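Local coordinates for hypothetical protein (Parabacteroides distasonis, PDB 4H3W) that is of unknown function but is probably secreted and folds into two beta-barrel domains joined end to end in one chain, at residues Val27-Val32 against Asn241-Asp246; Tyr48-Asp53 against Gly80-Leu85; Ala73-Thr78 against Leu193-Glu198; Gly84-Asp89 against Phe207-Val212; Phe90-Thr95 against Leu199-Ala204. All coordinates share one frame; numbering follows the deposited sequence.

Interaction 1. Residues Val27-Val32 against Asn241-Asp246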
# COMPACT_ATOMS: atom_id res chain seq x y z
N VAL A 27 -6.90 12.37 -10.46
CA VAL A 27 -5.66 11.65 -10.25
C VAL A 27 -5.82 10.18 -10.63
O VAL A 27 -6.93 9.65 -10.61
CB VAL A 27 -5.23 11.80 -8.79
CG1 VAL A 27 -4.85 13.23 -8.52
CG2 VAL A 27 -6.34 11.37 -7.83
N THR A 28 -4.74 9.55 -11.07
CA THR A 28 -4.76 8.13 -11.43
C THR A 28 -4.11 7.35 -10.32
O THR A 28 -3.53 7.94 -9.41
CB THR A 28 -4.01 7.81 -12.73
OG1 THR A 28 -2.62 8.05 -12.52
CG2 THR A 28 -4.54 8.65 -13.90
N SER A 29 -4.22 6.03 -10.38
CA SER A 29 -3.68 5.17 -9.33
C SER A 29 -2.23 5.54 -9.09
O SER A 29 -1.82 5.78 -7.94
CB SER A 29 -3.76 3.70 -9.71
OG SER A 29 -5.09 3.29 -9.81
N ASP A 30 -1.48 5.69 -10.17
CA ASP A 30 -0.05 5.93 -10.00
C ASP A 30 0.33 7.41 -9.61
O ASP A 30 1.44 7.67 -9.23
CB ASP A 30 0.71 5.33 -11.23
CG ASP A 30 0.54 6.12 -12.50
OD1 ASP A 30 -0.28 7.05 -12.57
OD2 ASP A 30 1.27 5.80 -13.45
N ASP A 31 -0.64 8.32 -9.53
CA ASP A 31 -0.45 9.58 -8.82
C ASP A 31 -0.65 9.41 -7.30
O ASP A 31 0.03 10.04 -6.49
CB ASP A 31 -1.45 10.65 -9.27
CG ASP A 31 -1.37 10.99 -10.75
OD1 ASP A 31 -0.26 10.98 -11.30
OD2 ASP A 31 -2.44 11.30 -11.34
N VAL A 32 -1.66 8.62 -6.92
CA VAL A 32 -2.02 8.46 -5.51
C VAL A 32 -1.06 7.52 -4.77
O VAL A 32 -0.80 7.69 -3.58
CB VAL A 32 -3.48 7.96 -5.38
CG1 VAL A 32 -3.83 7.56 -3.94
CG2 VAL A 32 -4.43 9.02 -5.90
N ASN A 241 -14.64 8.03 -7.40
CA ASN A 241 -13.46 7.25 -7.02
C ASN A 241 -13.57 5.84 -7.56
O ASN A 241 -14.51 5.12 -7.24
CB ASN A 241 -13.32 7.22 -5.52
CG ASN A 241 -12.11 6.46 -5.06
OD1 ASN A 241 -11.16 6.25 -5.82
ND2 ASN A 241 -12.11 6.06 -3.79
N GLU A 242 -12.59 5.44 -8.38
CA GLU A 242 -12.53 4.08 -8.92
C GLU A 242 -11.48 3.20 -8.18
O GLU A 242 -11.38 2.01 -8.42
CB GLU A 242 -12.17 4.12 -10.39
CG GLU A 242 -13.22 4.69 -11.33
CD GLU A 242 -12.67 4.89 -12.77
OE1 GLU A 242 -11.48 4.67 -13.04
OE2 GLU A 242 -13.42 5.29 -13.64
N MSE A 243 -10.74 3.80 -7.27
CA MSE A 243 -9.68 3.11 -6.56
C MSE A 243 -10.25 2.38 -5.36
O MSE A 243 -11.27 2.78 -4.81
CB MSE A 243 -8.63 4.12 -6.08
CG MSE A 243 -7.81 4.63 -7.26
SE MSE A 243 -6.43 5.90 -6.61
CE MSE A 243 -6.63 7.07 -8.18
N PRO A 244 -9.56 1.33 -4.89
CA PRO A 244 -10.06 0.49 -3.79
C PRO A 244 -9.69 1.01 -2.40
O PRO A 244 -9.13 0.27 -1.59
CB PRO A 244 -9.34 -0.83 -4.08
CG PRO A 244 -7.99 -0.38 -4.58
CD PRO A 244 -8.29 0.82 -5.43
N PHE A 245 -9.93 2.31 -2.15
CA PHE A 245 -9.74 2.94 -0.89
C PHE A 245 -10.95 3.78 -0.60
O PHE A 245 -11.48 4.42 -1.50
CB PHE A 245 -8.57 3.95 -0.88
CG PHE A 245 -7.31 3.49 -1.52
CD1 PHE A 245 -6.51 2.56 -0.90
CD2 PHE A 245 -6.90 4.04 -2.73
CE1 PHE A 245 -5.29 2.16 -1.50
CE2 PHE A 245 -5.73 3.64 -3.34
CZ PHE A 245 -4.92 2.70 -2.73
N ASP A 246 -11.36 3.83 0.66
CA ASP A 246 -12.23 4.90 1.13
C ASP A 246 -11.35 6.14 1.41
O ASP A 246 -10.17 6.00 1.66
CB ASP A 246 -12.97 4.50 2.38
CG ASP A 246 -14.05 3.47 2.12
OD1 ASP A 246 -14.63 3.40 1.01
OD2 ASP A 246 -14.30 2.72 3.07

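Interaction 2. Residues Tyr48-Asp53 against Gly80-Leu85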
# COMPACT_ATOMS: atom_id res chain seq x y z
N TYR A 48 -1.55 -4.05 -9.90
CA TYR A 48 -0.21 -3.81 -9.37
C TYR A 48 0.15 -4.82 -8.28
O TYR A 48 -0.57 -5.03 -7.30
CB TYR A 48 -0.09 -2.39 -8.82
CG TYR A 48 -0.09 -1.29 -9.86
CD1 TYR A 48 0.87 -1.26 -10.88
CD2 TYR A 48 -1.02 -0.26 -9.81
CE1 TYR A 48 0.87 -0.23 -11.83
CE2 TYR A 48 -1.01 0.77 -10.73
CZ TYR A 48 -0.07 0.80 -11.73
OH TYR A 48 -0.09 1.82 -12.64
N VAL A 49 1.30 -5.44 -8.46
CA VAL A 49 1.81 -6.40 -7.52
C VAL A 49 3.31 -6.24 -7.31
O VAL A 49 4.06 -6.17 -8.29
CB VAL A 49 1.54 -7.81 -8.08
CG1 VAL A 49 2.11 -8.88 -7.16
CG2 VAL A 49 0.03 -8.00 -8.27
N MSE A 50 3.79 -6.19 -6.06
CA MSE A 50 5.25 -6.17 -5.83
C MSE A 50 5.78 -7.59 -5.72
O MSE A 50 5.20 -8.42 -5.00
CB MSE A 50 5.58 -5.41 -4.56
CG MSE A 50 5.26 -3.95 -4.73
SE MSE A 50 5.47 -2.99 -3.03
CE MSE A 50 3.98 -3.71 -2.00
N ILE A 51 6.86 -7.90 -6.45
CA ILE A 51 7.42 -9.24 -6.44
C ILE A 51 8.92 -9.16 -6.13
O ILE A 51 9.63 -8.36 -6.71
CB ILE A 51 7.21 -9.95 -7.79
CG1 ILE A 51 5.70 -10.16 -8.03
CG2 ILE A 51 7.96 -11.28 -7.84
CD1 ILE A 51 5.34 -11.00 -9.25
N TYR A 52 9.36 -9.98 -5.17
CA TYR A 52 10.78 -10.19 -4.88
C TYR A 52 11.05 -11.66 -5.04
O TYR A 52 10.48 -12.45 -4.29
CB TYR A 52 11.13 -9.72 -3.47
CG TYR A 52 10.83 -8.26 -3.24
CD1 TYR A 52 9.59 -7.84 -2.77
CD2 TYR A 52 11.79 -7.30 -3.49
CE1 TYR A 52 9.31 -6.51 -2.59
CE2 TYR A 52 11.52 -5.97 -3.32
CZ TYR A 52 10.28 -5.58 -2.85
OH TYR A 52 10.02 -4.25 -2.66
N ASP A 53 11.88 -12.04 -6.01
CA ASP A 53 12.21 -13.46 -6.22
C ASP A 53 13.73 -13.72 -6.27
O ASP A 53 14.52 -12.80 -6.39
CB ASP A 53 11.53 -14.04 -7.50
CG ASP A 53 11.78 -13.21 -8.76
OD1 ASP A 53 12.85 -12.58 -8.89
OD2 ASP A 53 10.90 -13.21 -9.64
N GLY A 80 13.72 -2.14 0.66
CA GLY A 80 13.72 -0.73 1.07
C GLY A 80 12.96 0.20 0.15
O GLY A 80 12.62 1.32 0.55
N ASP A 81 12.64 -0.27 -1.06
CA ASP A 81 11.84 0.53 -1.99
C ASP A 81 10.35 0.63 -1.63
O ASP A 81 9.69 1.55 -2.10
CB ASP A 81 12.00 0.00 -3.45
CG ASP A 81 11.68 -1.51 -3.62
OD1 ASP A 81 11.70 -2.32 -2.66
OD2 ASP A 81 11.45 -1.89 -4.80
N ILE A 82 9.84 -0.28 -0.79
CA ILE A 82 8.42 -0.29 -0.44
C ILE A 82 8.01 1.00 0.24
O ILE A 82 6.88 1.48 0.02
CB ILE A 82 8.02 -1.50 0.48
CG1 ILE A 82 8.35 -2.82 -0.21
CG2 ILE A 82 6.53 -1.44 0.84
CD1 ILE A 82 8.12 -4.03 0.65
N ASP A 83 8.91 1.58 1.04
CA ASP A 83 8.65 2.88 1.67
C ASP A 83 8.23 3.97 0.68
O ASP A 83 7.56 4.91 1.08
CB ASP A 83 9.90 3.37 2.40
CG ASP A 83 10.09 2.74 3.77
OD1 ASP A 83 9.15 2.14 4.34
OD2 ASP A 83 11.20 2.90 4.30
N GLY A 84 8.67 3.87 -0.58
CA GLY A 84 8.35 4.87 -1.59
C GLY A 84 6.90 4.86 -2.09
O GLY A 84 6.50 5.78 -2.78
N LEU A 85 6.09 3.87 -1.73
CA LEU A 85 4.70 3.90 -2.17
C LEU A 85 3.90 5.13 -1.70
O LEU A 85 3.02 5.61 -2.39
CB LEU A 85 3.95 2.67 -1.68
CG LEU A 85 4.31 1.34 -2.27
CD1 LEU A 85 3.60 0.29 -1.46
CD2 LEU A 85 3.95 1.28 -3.76

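Interaction 3. Residues Ala73-Thr78 against Leu193-Glu198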
# COMPACT_ATOMS: atom_id res chain seq x y z
N ALA A 73 19.00 -23.34 4.83
CA ALA A 73 19.09 -22.25 3.85
C ALA A 73 18.57 -20.95 4.45
O ALA A 73 17.75 -20.99 5.36
CB ALA A 73 18.34 -22.60 2.56
N SER A 74 19.10 -19.82 3.98
CA SER A 74 18.69 -18.50 4.41
C SER A 74 18.80 -17.52 3.27
O SER A 74 19.59 -17.73 2.34
CB SER A 74 19.59 -17.99 5.52
OG SER A 74 19.29 -18.64 6.73
N GLU A 75 18.02 -16.45 3.34
CA GLU A 75 18.14 -15.39 2.37
C GLU A 75 17.66 -14.10 2.99
O GLU A 75 16.69 -14.10 3.73
CB GLU A 75 17.35 -15.73 1.10
CG GLU A 75 17.28 -14.63 0.03
CD GLU A 75 18.50 -14.52 -0.88
OE1 GLU A 75 19.53 -15.20 -0.67
OE2 GLU A 75 18.42 -13.71 -1.83
N ASP A 76 18.39 -13.02 2.74
CA ASP A 76 17.99 -11.68 3.08
C ASP A 76 17.52 -11.01 1.82
O ASP A 76 18.23 -10.96 0.83
CB ASP A 76 19.14 -10.87 3.67
CG ASP A 76 19.59 -11.41 4.99
OD1 ASP A 76 18.86 -11.23 5.99
OD2 ASP A 76 20.69 -12.01 5.04
N ILE A 77 16.30 -10.49 1.86
CA ILE A 77 15.71 -9.81 0.74
C ILE A 77 15.72 -8.34 1.11
O ILE A 77 15.14 -7.96 2.12
CB ILE A 77 14.27 -10.30 0.50
CG1 ILE A 77 14.22 -11.82 0.43
CG2 ILE A 77 13.68 -9.68 -0.76
CD1 ILE A 77 12.83 -12.37 0.33
N THR A 78 16.35 -7.52 0.28
CA THR A 78 16.25 -6.06 0.42
C THR A 78 14.91 -5.54 -0.12
O THR A 78 14.59 -5.76 -1.28
CB THR A 78 17.42 -5.36 -0.29
OG1 THR A 78 18.64 -5.78 0.31
CG2 THR A 78 17.33 -3.83 -0.17
N LEU A 193 16.56 -24.19 -4.90
CA LEU A 193 15.57 -23.66 -3.99
C LEU A 193 15.18 -22.22 -4.35
O LEU A 193 15.92 -21.29 -4.06
CB LEU A 193 16.14 -23.76 -2.58
CG LEU A 193 15.18 -23.73 -1.40
CD1 LEU A 193 13.90 -24.51 -1.64
CD2 LEU A 193 15.93 -24.27 -0.19
N ARG A 194 14.01 -22.05 -4.97
CA ARG A 194 13.60 -20.77 -5.55
C ARG A 194 12.44 -20.17 -4.78
O ARG A 194 11.45 -20.87 -4.54
CB ARG A 194 13.16 -20.94 -7.01
CG ARG A 194 14.28 -21.10 -8.05
CD ARG A 194 13.78 -21.94 -9.21
NE ARG A 194 13.73 -23.36 -8.84
CZ ARG A 194 12.83 -24.27 -9.26
NH1 ARG A 194 11.82 -23.94 -10.09
NH2 ARG A 194 12.92 -25.52 -8.82
N TYR A 195 12.54 -18.91 -4.40
CA TYR A 195 11.44 -18.24 -3.69
C TYR A 195 10.80 -17.10 -4.48
O TYR A 195 11.41 -16.52 -5.38
CB TYR A 195 11.94 -17.69 -2.35
CG TYR A 195 12.87 -16.52 -2.49
CD1 TYR A 195 12.38 -15.23 -2.54
CD2 TYR A 195 14.24 -16.70 -2.59
CE1 TYR A 195 13.24 -14.14 -2.70
CE2 TYR A 195 15.10 -15.63 -2.72
CZ TYR A 195 14.61 -14.36 -2.76
OH TYR A 195 15.50 -13.30 -2.90
N ALA A 196 9.60 -16.70 -4.04
CA ALA A 196 8.93 -15.58 -4.60
C ALA A 196 8.03 -15.02 -3.49
O ALA A 196 7.27 -15.77 -2.91
CB ALA A 196 8.11 -15.99 -5.82
N VAL A 197 8.26 -13.77 -3.11
CA VAL A 197 7.43 -13.03 -2.18
C VAL A 197 6.59 -12.14 -3.06
O VAL A 197 7.12 -11.35 -3.82
CB VAL A 197 8.27 -12.21 -1.20
CG1 VAL A 197 7.38 -11.35 -0.26
CG2 VAL A 197 9.18 -13.13 -0.41
N GLU A 198 5.27 -12.30 -3.00
CA GLU A 198 4.37 -11.54 -3.82
C GLU A 198 3.42 -10.74 -2.94
O GLU A 198 2.78 -11.29 -2.06
CB GLU A 198 3.60 -12.48 -4.75
CG GLU A 198 2.71 -11.73 -5.71
CD GLU A 198 2.11 -12.59 -6.82
OE1 GLU A 198 2.79 -13.52 -7.34
OE2 GLU A 198 0.95 -12.30 -7.17

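Interaction 4. Residues Gly84-Asp89 against Phe207-Val212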
# COMPACT_ATOMS: atom_id res chain seq x y z
N GLY A 84 8.67 3.87 -0.58
CA GLY A 84 8.35 4.87 -1.59
C GLY A 84 6.90 4.86 -2.09
O GLY A 84 6.50 5.78 -2.78
N LEU A 85 6.09 3.87 -1.73
CA LEU A 85 4.70 3.90 -2.17
C LEU A 85 3.90 5.13 -1.70
O LEU A 85 3.02 5.61 -2.39
CB LEU A 85 3.95 2.67 -1.68
CG LEU A 85 4.31 1.34 -2.27
CD1 LEU A 85 3.60 0.29 -1.46
CD2 LEU A 85 3.95 1.28 -3.76
N PHE A 86 4.17 5.58 -0.50
CA PHE A 86 3.52 6.73 0.06
C PHE A 86 4.58 7.52 0.81
O PHE A 86 5.62 6.97 1.21
CB PHE A 86 2.39 6.37 1.02
CG PHE A 86 1.30 5.58 0.39
CD1 PHE A 86 0.26 6.19 -0.27
CD2 PHE A 86 1.35 4.20 0.43
CE1 PHE A 86 -0.72 5.42 -0.90
CE2 PHE A 86 0.39 3.43 -0.18
CZ PHE A 86 -0.64 4.05 -0.85
N ASP A 87 4.33 8.82 0.98
CA ASP A 87 5.13 9.64 1.88
C ASP A 87 4.68 9.41 3.29
O ASP A 87 3.49 9.35 3.55
CB ASP A 87 4.97 11.11 1.56
CG ASP A 87 5.69 11.52 0.29
OD1 ASP A 87 6.68 10.86 -0.08
OD2 ASP A 87 5.26 12.51 -0.33
N GLY A 88 5.63 9.31 4.21
CA GLY A 88 5.31 9.16 5.61
C GLY A 88 4.85 7.74 5.95
O GLY A 88 4.92 6.83 5.13
N ASP A 89 4.35 7.57 7.15
CA ASP A 89 3.99 6.27 7.65
C ASP A 89 2.72 5.79 6.98
O ASP A 89 1.80 6.58 6.73
CB ASP A 89 3.76 6.31 9.15
CG ASP A 89 5.02 6.60 9.94
OD1 ASP A 89 6.15 6.30 9.48
OD2 ASP A 89 4.85 7.12 11.06
N PHE A 207 -5.71 -1.30 6.12
CA PHE A 207 -4.84 -0.48 5.28
C PHE A 207 -5.04 0.99 5.64
O PHE A 207 -6.15 1.42 5.84
CB PHE A 207 -5.10 -0.73 3.79
CG PHE A 207 -4.29 0.16 2.91
CD1 PHE A 207 -4.73 1.43 2.58
CD2 PHE A 207 -3.07 -0.25 2.42
CE1 PHE A 207 -3.98 2.25 1.75
CE2 PHE A 207 -2.31 0.57 1.60
CZ PHE A 207 -2.75 1.84 1.29
N SER A 208 -3.95 1.74 5.71
CA SER A 208 -4.03 3.18 5.97
C SER A 208 -2.84 3.89 5.35
O SER A 208 -1.73 3.42 5.46
CB SER A 208 -4.10 3.40 7.49
OG SER A 208 -3.88 4.73 7.83
N ALA A 209 -3.09 5.01 4.68
CA ALA A 209 -2.05 5.84 4.09
C ALA A 209 -2.59 7.23 3.81
O ALA A 209 -3.79 7.45 3.83
CB ALA A 209 -1.51 5.19 2.80
N VAL A 210 -1.69 8.17 3.59
CA VAL A 210 -2.08 9.50 3.19
C VAL A 210 -1.39 9.86 1.87
O VAL A 210 -0.18 9.69 1.71
CB VAL A 210 -1.71 10.56 4.24
CG1 VAL A 210 -2.17 11.94 3.77
CG2 VAL A 210 -2.30 10.24 5.60
N SER A 211 -2.20 10.37 0.96
CA SER A 211 -1.71 10.86 -0.31
C SER A 211 -2.22 12.30 -0.51
O SER A 211 -3.36 12.61 -0.19
CB SER A 211 -2.15 9.89 -1.40
OG SER A 211 -1.68 10.26 -2.67
N VAL A 212 -1.36 13.19 -1.00
CA VAL A 212 -1.69 14.60 -1.19
C VAL A 212 -1.84 14.91 -2.67
O VAL A 212 -0.94 14.61 -3.45
CB VAL A 212 -0.62 15.53 -0.62
CG1 VAL A 212 -1.05 16.98 -0.81
CG2 VAL A 212 -0.37 15.24 0.85
O HOH W 1 1.78 9.68 -0.33
O HOH W 2 1.08 7.74 4.21
O HOH W 3 1.65 11.16 3.53

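Interaction 5. Residues Phe90-Thr95 against Leu199-Ala204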
# COMPACT_ATOMS: atom_id res chain seq x y z
N PHE A 90 2.68 4.51 6.67
CA PHE A 90 1.46 3.87 6.23
C PHE A 90 1.42 2.44 6.79
O PHE A 90 2.43 1.93 7.22
CB PHE A 90 1.30 3.94 4.71
CG PHE A 90 2.40 3.28 3.91
CD1 PHE A 90 3.59 3.96 3.66
CD2 PHE A 90 2.23 2.03 3.36
CE1 PHE A 90 4.59 3.38 2.88
CE2 PHE A 90 3.22 1.45 2.57
CZ PHE A 90 4.40 2.13 2.34
N VAL A 91 0.23 1.86 6.79
CA VAL A 91 -0.02 0.52 7.22
C VAL A 91 -0.38 -0.28 5.98
O VAL A 91 -1.49 -0.15 5.44
CB VAL A 91 -1.15 0.45 8.24
CG1 VAL A 91 -1.40 -1.00 8.66
CG2 VAL A 91 -0.82 1.30 9.48
N LEU A 92 0.54 -1.14 5.58
CA LEU A 92 0.43 -1.90 4.34
C LEU A 92 -0.28 -3.24 4.55
O LEU A 92 0.34 -4.28 4.45
CB LEU A 92 1.82 -2.08 3.75
CG LEU A 92 1.87 -2.77 2.38
CD1 LEU A 92 1.12 -1.93 1.38
CD2 LEU A 92 3.31 -3.02 1.94
N ALA A 93 -1.55 -3.18 4.94
CA ALA A 93 -2.40 -4.35 5.21
C ALA A 93 -3.03 -4.79 3.89
O ALA A 93 -3.80 -4.04 3.28
CB ALA A 93 -3.47 -4.00 6.21
N LEU A 94 -2.64 -5.99 3.45
CA LEU A 94 -2.99 -6.54 2.18
C LEU A 94 -3.75 -7.82 2.38
O LEU A 94 -3.60 -8.52 3.40
CB LEU A 94 -1.73 -6.83 1.30
CG LEU A 94 -0.78 -5.65 1.12
CD1 LEU A 94 0.48 -6.04 0.35
CD2 LEU A 94 -1.53 -4.54 0.41
N THR A 95 -4.60 -8.13 1.42
CA THR A 95 -5.49 -9.27 1.49
C THR A 95 -4.79 -10.60 1.33
O THR A 95 -5.18 -11.61 1.91
CB THR A 95 -6.57 -9.13 0.39
OG1 THR A 95 -7.33 -7.93 0.65
CG2 THR A 95 -7.50 -10.33 0.36
N LEU A 199 3.40 -9.43 -3.17
CA LEU A 199 2.59 -8.49 -2.37
C LEU A 199 1.63 -7.75 -3.29
O LEU A 199 1.93 -6.66 -3.81
CB LEU A 199 3.48 -7.53 -1.59
CG LEU A 199 4.66 -8.09 -0.76
CD1 LEU A 199 5.47 -6.96 -0.17
CD2 LEU A 199 4.23 -9.06 0.34
N PRO A 200 0.47 -8.35 -3.55
CA PRO A 200 -0.53 -7.72 -4.42
C PRO A 200 -1.18 -6.55 -3.70
O PRO A 200 -1.59 -6.70 -2.55
CB PRO A 200 -1.56 -8.82 -4.67
CG PRO A 200 -0.94 -10.09 -4.18
CD PRO A 200 0.04 -9.68 -3.11
N LEU A 201 -1.31 -5.43 -4.40
CA LEU A 201 -1.85 -4.25 -3.80
C LEU A 201 -3.38 -4.32 -3.82
O LEU A 201 -4.04 -3.56 -4.52
CB LEU A 201 -1.29 -2.98 -4.49
CG LEU A 201 0.22 -2.80 -4.29
CD1 LEU A 201 0.80 -1.63 -5.06
CD2 LEU A 201 0.54 -2.63 -2.82
N THR A 202 -3.90 -5.26 -3.01
CA THR A 202 -5.32 -5.38 -2.70
C THR A 202 -5.45 -5.01 -1.24
O THR A 202 -5.11 -5.83 -0.38
CB THR A 202 -5.84 -6.80 -2.96
OG1 THR A 202 -5.71 -7.09 -4.32
CG2 THR A 202 -7.31 -6.94 -2.65
N PRO A 203 -5.83 -3.78 -0.94
CA PRO A 203 -5.89 -3.39 0.50
C PRO A 203 -6.89 -4.21 1.33
O PRO A 203 -7.94 -4.58 0.82
CB PRO A 203 -6.36 -1.94 0.45
CG PRO A 203 -5.95 -1.48 -0.94
CD PRO A 203 -6.15 -2.65 -1.83
N ALA A 204 -6.52 -4.49 2.56
CA ALA A 204 -7.37 -5.11 3.57
C ALA A 204 -7.95 -4.01 4.44
O ALA A 204 -7.50 -2.87 4.34
CB ALA A 204 -6.54 -6.07 4.40

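Interaction 1. Residues Val27-Val32 against Asn241-Asp246
The selenomethionine M243 does not stop at side chains but presses its terminal methyl against the main chain where a helix begins: CE lies 3.3 Å from T28 C and 3.4 Å from S29 N. Its CG stands anti to the carbonyl carbon (chi1 -73°) and the chain runs straight as far as SE, so the bend comes late, at chi3, and turns CE in under the helix start. V32, one turn further on, crosses the selenium end obliquely, with CG2 3.7 Å from CE and CB 3.8 Å from SE. Its other branch, CG1, approaches the F245 ring at a slant, at the looser distance of 4.4 Å from CE2. Local bonds fix both backbones. T28 N gives its hydrogen to D31 OD2, met from above the carboxylate plane, while T28 O accepts from D31 N and V32 N. On the opposing loop M243 N bonds to N241 OD1 at 2.9 Å, and S29 OG is satisfied by the backbone O of the dimethylated lysine at position 311. The contact thus joins a short helix, entered through T28 as N-cap, to a connection between strands 233-240 and 246-254, two different sheets, built from an Asx turn at N241 and an inverse gamma turn centred on P244.

Interaction 2. Residues Tyr48-Asp53 against Gly80-Leu85
Y52 OH gives a short hydrogen bond of 2.6 Å to D81 OD1, which lies at the ring edge, in the ring plane. The carboxylate is turned 79° from the ring, and the hydroxyl meets OD1 on the syn side, 32° out of the carboxylate plane. Beside this polar pair I82 lays its CG1 3.3 Å from the same Y52 OH, and this carbon also lies 4.0 Å from the SE of selenomethionine M50. M50, bent at chi3, reaches tip to tip toward L85, CE to CD1 4.1 Å. M50 and Y52, two residues apart, stand on one face of strand 47-55, and that face of the antiparallel sheet is packed by the 3-10 turn 82-84, part of the loop between strands 71-76 and 98-100, in which G84 N bonds to D81 O. A phenylalanine in place of Y52 would probably keep the apolar touch on I82 but leave D81 OD1 without its donor at the rim of this core. D81 points CG between its own N and carbonyl carbon (chi1 55°), and its second oxygen, OD2, is held by S40 N. Further out, the strand is fixed by backbone pairing, M50 with L199 and I51 with S40, while I82 also packs on L199.

Interaction 3. Residues Ala73-Thr78 against Leu193-Glu198
A73 opens a face-to-face packing of two sheets, those of strands 71-76 and 194-200, as in the wall-to-wall core of a beta sandwich or flattened barrel; the touching parts, 73-77 and 193-197, run 31° apart. Its CB rests 4.0 Å from L193 CD2 and closes the first end of the row. S74 faces the other way, in the alternation expected of strands. E75 points the same way as A73 and crosses Y195 at about a right angle. With CG anti to N (chi1 174°) and the chain folded at chi2, its CG comes 3.6 Å from Y195 CE2, so that aliphatic carbon meets the ring while OE2 is brought 3.1 Å from Y195 OH. The hydroxyl can give its proton to this carboxylate, although another acceptor is also within reach. Y195 is the long bridge of the row, its ring sent across the gap from a chi1 of 70°, and a leucine here is likely to leave E75 without its hydroxyl partner and open a gap beside I77. A73 and E75 are paired by backbone to L175 and L173 of the adjoining strand. D76, like S74, turns from the contact. I77 comes last, approaching from the opposite direction to the ring and setting CD1 3.5 Å from Y195 CE1 and 3.8 Å from V197 CG2.

Interaction 4. Residues Gly84-Asp89 against Phe207-Val212
Strand 208-215 is the outermost strand of a four-stranded antiparallel sheet, and the loop carrying F86 lies along its outer flank, where S208 pairs by backbone with V91 but V210 is reached through water. On the inner side F86, its CG anti to the carbonyl carbon (chi1 -60°), lays one ring face on A209 CB. That methyl stands 3.6 Å from the ring centroid and only 6° off the normal, a nearly ideal CH-pi contact. The far end of the same ring meets F207, which comes from the opposite direction: F86 CZ lies in the plane of the F207 ring at its edge, 3.7 Å from F207 CZ, with the two planes 64° apart. F207 in turn meets F245 and F86 meets F90 edge-to-face, so F86, F90, F207 and F245 form an aromatic cluster. On the outer side the chemistry changes. A209 and S211 pair by backbone with L301 and L299, which leaves the N and O of V210 directed toward the loop, too far for direct bonds. At V210 water fills the role a neighbouring backbone would play. Water 1 accepts from D87 N at 3.0 Å and donates to V210 O at 2.8 Å. Water 2 accepts from V210 N at 2.9 Å and sits close to the carbonyls of D87 and D89, although its protons cannot be assigned among all the acceptors around it. Water 3 ties two carbonyls together, donating to D87 O at 2.6 Å and to V210 O at 3.0 Å.

Interaction 5. Residues Phe90-Thr95 against Leu199-Ala204
With CG anti to its carbonyl carbon (chi1 -53°) and the rest of the chain extended (chi2 175°), L94 drives its methyls in among L199, P200 and L201. CD1 reaches L199 CB at 3.9 Å, the two side chains crossing at about a right angle, and touches P200 O at 3.6 Å. CD2 turns toward L201, whose own CD2 is met from another direction by L92 CD1. These leucines extend the apolar layer that M50 also joins. The backbones meet at a single antiparallel bridge in which L94 and P203 form a non-hydrogen-bonded pair, flanked by two bonds. A204 N donates to A93 O at 2.8 Å and nearly straight at the hydrogen (174°), though from above the carbonyl plane, whereas T95 N meets T202 O almost in line with its C=O, at 3.0 Å. T95 OG1 lies near the same carbonyl, but T95 has two conformers and this second bond is doubtful. Close CA contacts tighten the bridge: L94 CA lies 3.4 Å from T202 O and P203 CA 3.5 Å from A93 O. A93 CB and A204 CB meet on one flank. Inverse gamma turns centred on L92 and L201 bend each chain just ahead of the bridge, near the middle of the elongated molecule, where strand 194-200 ends and the chain heads for strand 208-215. The chemistry implies that a proline is tolerated at P203 without loss of a bridge bond, since the bridge uses no N-H at this position.

How the interactions relate
All five contacts are largely buried, but they differ in character along the chain. Interaction 3 is sheet-on-sheet packing toward one end, and interaction 2 lays a 3-10 turn on a neighbouring strand of the same sheet, since strands 47-55 and 194-200 pair through bonds such as M50 O to L199 N. Interaction 5 continues from strand 194-200 and, of the five, is the one with direct backbone bonding between its segments. Interaction 4 shares G84 and L85 with interaction 2 and is the partly solvated one, mediated by water at a sheet edge. Interaction 1, held by van der Waals contact of a selenomethionine with side chains and main chain, meets interaction 4 where V32 O receives S211 OG and F245 touches F207.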